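Local coordinates for aspartate aminotransferase (Plasmodium falciparum, PDB 3K7Y), which probably catalyses the reversible transfer of an amino group between L-aspartate and 2-oxoglutarate, with pyridoxal 5'-phosphate as cofactor, at residues S318-I321 with T322-I326. Sequence-based numbering, arbitrary orientation.
Sequences SQRI and TNNRI
Arg320 and Asn324, one helical turn apart, run side by side and point the same way. Arg320 NH1 lies 3.6 Å from Asn324 ND2. Both nitrogens are donors, so they are neighbours and not a hydrogen-bonded pair. The amide nitrogen sits at the edge of the guanidinium, near its plane, and the two planes are turned 73° against each other. Arg320 has CG anti to the backbone N (chi1 177°), then bends at chi3 (77°), which turns the guanidinium across the helix, with NH1 beside the Asn324 amide. Asn324 ND2 gives its hydrogen bond to Ile386 O, tying the helix to a more C-terminal part of the chain. One face of the Arg320 guanidinium has Ile321 CG1 near its rim.

Residues 318 to 326 all lie within the long helix 304-335. This is consistent with the long helix of the aspartate aminotransferase fold that runs from the large cofactor-binding domain into the small domain. The i to i+4 ladder holds the turn, as in Asn324 N to Arg320 O at 2.7 Å.

Ile321 and Arg325 slant across one another on a buried side of the helix. Ile321 CG2 comes within 4.1 Å of Arg325 NH1. The far end of Arg325 is gripped from outside the turn: NH2 donates to both Gly353 O and Phe355 O. Ile321 also touches Phe219, and its side chain is about 8 Å from those of the cofactor-binding Tyr216 and Lys249.

Thr322 turns its methyl back along the helix toward Ser318 O. Asn323 has CG anti to its carbonyl carbon, which turns the amide back toward Gln319 O; the bond to that oxygen comes from Asn323 N (2.9 Å).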
ATOM      1  N   SER A 318     -26.226  -9.020   7.813  1.00 76.64           N
ATOM      2  CA  SER A 318     -26.159  -9.009   9.274  1.00 76.80           C
ATOM      3  C   SER A 318     -27.306  -9.816   9.899  1.00 78.68           C
ATOM      4  O   SER A 318     -27.121 -10.469  10.932  1.00 78.42           O
ATOM      5  CB  SER A 318     -26.173  -7.583   9.817  1.00 76.34           C
ATOM      6  OG  SER A 318     -27.465  -7.012   9.685  1.00 78.73           O
ATOM      7  N   GLN A 319     -28.488  -9.766   9.280  1.00 80.98           N
ATOM      8  CA  GLN A 319     -29.599 -10.601   9.732  1.00 83.00           C
ATOM      9  C   GLN A 319     -29.140 -12.067   9.739  1.00 82.47           C
ATOM     10  O   GLN A 319     -29.047 -12.678  10.800  1.00 82.13           O
ATOM     11  CB  GLN A 319     -30.872 -10.403   8.880  1.00 85.72           C
ATOM     12  CG  GLN A 319     -31.096 -11.474   7.775  1.00 88.78           C
ATOM     13  CD  GLN A 319     -32.440 -11.387   7.031  1.00 93.79           C
ATOM     14  OE1 GLN A 319     -33.194 -10.423   7.173  1.00 96.30           O
ATOM     15  NE2 GLN A 319     -32.733 -12.411   6.227  1.00 95.88           N
ATOM     16  N   ARG A 320     -28.797 -12.606   8.567  1.00 82.61           N
ATOM     17  CA  ARG A 320     -28.469 -14.027   8.441  1.00 82.46           C
ATOM     18  C   ARG A 320     -27.421 -14.432   9.471  1.00 79.80           C
ATOM     19  O   ARG A 320     -27.564 -15.456  10.139  1.00 80.36           O
ATOM     20  CB  ARG A 320     -28.003 -14.377   7.022  1.00 83.22           C
ATOM     21  CG  ARG A 320     -27.582 -15.841   6.876  1.00 85.69           C
ATOM     22  CD  ARG A 320     -26.861 -16.178   5.543  1.00 89.69           C
ATOM     23  NE  ARG A 320     -25.445 -15.767   5.459  1.00 89.61           N
ATOM     24  CZ  ARG A 320     -24.418 -16.293   6.140  1.00 89.61           C
ATOM     25  NH1 ARG A 320     -24.588 -17.266   7.035  1.00 90.21           N
ATOM     26  NH2 ARG A 320     -23.196 -15.813   5.937  1.00 89.64           N
ATOM     27  N   ILE A 321     -26.384 -13.609   9.606  1.00 77.06           N
ATOM     28  CA  ILE A 321     -25.325 -13.856  10.570  1.00 74.10           C
ATOM     29  C   ILE A 321     -25.886 -13.934  11.983  1.00 73.44           C
ATOM     30  O   ILE A 321     -25.816 -14.996  12.593  1.00 73.57           O
ATOM     31  CB  ILE A 321     -24.177 -12.838  10.450  1.00 72.56           C
ATOM     32  CG1 ILE A 321     -23.392 -13.101   9.156  1.00 72.59           C
ATOM     33  CG2 ILE A 321     -23.251 -12.947  11.644  1.00 71.67           C
ATOM     34  CD1 ILE A 321     -22.491 -11.964   8.696  1.00 71.42           C
ATOM     35  N   THR A 322     -26.479 -12.856  12.502  1.00 72.55           N
ATOM     36  CA  THR A 322     -26.927 -12.907  13.894  1.00 71.40           C
ATOM     37  C   THR A 322     -27.912 -14.065  14.092  1.00 72.54           C
ATOM     38  O   THR A 322     -27.986 -14.622  15.182  1.00 72.69           O
ATOM     39  CB  THR A 322     -27.441 -11.553  14.471  1.00 71.43           C
ATOM     40  OG1 THR A 322     -28.818 -11.393  14.182  1.00 72.16           O
ATOM     41  CG2 THR A 322     -26.675 -10.370  13.933  1.00 69.65           C
ATOM     42  N   ASN A 323     -28.611 -14.455  13.020  1.00 73.45           N
ATOM     43  CA  ASN A 323     -29.505 -15.635  13.024  1.00 74.77           C
ATOM     44  C   ASN A 323     -28.722 -16.943  13.156  1.00 73.73           C
ATOM     45  O   ASN A 323     -28.978 -17.750  14.053  1.00 73.88           O
ATOM     46  CB  ASN A 323     -30.407 -15.683  11.770  1.00 76.62           C
ATOM     47  CG  ASN A 323     -31.461 -14.560  11.738  1.00 78.38           C
ATOM     48  OD1 ASN A 323     -31.543 -13.734  12.654  1.00 77.95           O
ATOM     49  ND2 ASN A 323     -32.263 -14.528  10.671  1.00 79.47           N
ATOM     50  N   ASN A 324     -27.769 -17.140  12.249  1.00 72.58           N
ATOM     51  CA  ASN A 324     -26.794 -18.225  12.320  1.00 71.58           C
ATOM     52  C   ASN A 324     -26.156 -18.422  13.725  1.00 69.93           C
ATOM     53  O   ASN A 324     -25.957 -19.551  14.163  1.00 70.14           O
ATOM     54  CB  ASN A 324     -25.700 -17.960  11.287  1.00 71.04           C
ATOM     55  CG  ASN A 324     -25.266 -19.213  10.542  1.00 73.43           C
ATOM     56  OD1 ASN A 324     -26.033 -20.177  10.423  1.00 76.41           O
ATOM     57  ND2 ASN A 324     -24.034 -19.197  10.011  1.00 72.86           N
ATOM     58  N   ARG A 325     -25.832 -17.322  14.413  1.00 68.18           N
ATOM     59  CA  ARG A 325     -25.323 -17.342  15.794  1.00 66.28           C
ATOM     60  C   ARG A 325     -26.362 -17.846  16.800  1.00 66.93           C
ATOM     61  O   ARG A 325     -26.048 -18.659  17.680  1.00 66.98           O
ATOM     62  CB  ARG A 325     -24.848 -15.943  16.209  1.00 65.44           C
ATOM     63  CG  ARG A 325     -24.278 -15.847  17.625  1.00 64.08           C
ATOM     64  CD  ARG A 325     -24.137 -14.406  18.085  1.00 63.53           C
ATOM     65  NE  ARG A 325     -22.998 -13.724  17.477  1.00 62.63           N
ATOM     66  CZ  ARG A 325     -23.047 -13.042  16.333  1.00 64.54           C
ATOM     67  NH1 ARG A 325     -24.186 -12.949  15.652  1.00 66.22           N
ATOM     68  NH2 ARG A 325     -21.956 -12.445  15.861  1.00 64.29           N
ATOM     69  N   ILE A 326     -27.590 -17.347  16.688  1.00 67.32           N
ATOM     70  CA  ILE A 326     -28.698 -17.852  17.507  1.00 67.98           C
ATOM     71  C   ILE A 326     -28.846 -19.370  17.333  1.00 68.56           C
ATOM     72  O   ILE A 326     -28.744 -20.112  18.304  1.00 68.37           O
ATOM     73  CB  ILE A 326     -30.018 -17.076  17.232  1.00 69.20           C
ATOM     74  CG1 ILE A 326     -29.999 -15.759  17.991  1.00 67.79           C
ATOM     75  CG2 ILE A 326     -31.263 -17.895  17.599  1.00 70.57           C
ATOM     76  CD1 ILE A 326     -30.824 -14.704  17.339  1.00 68.26           C
TER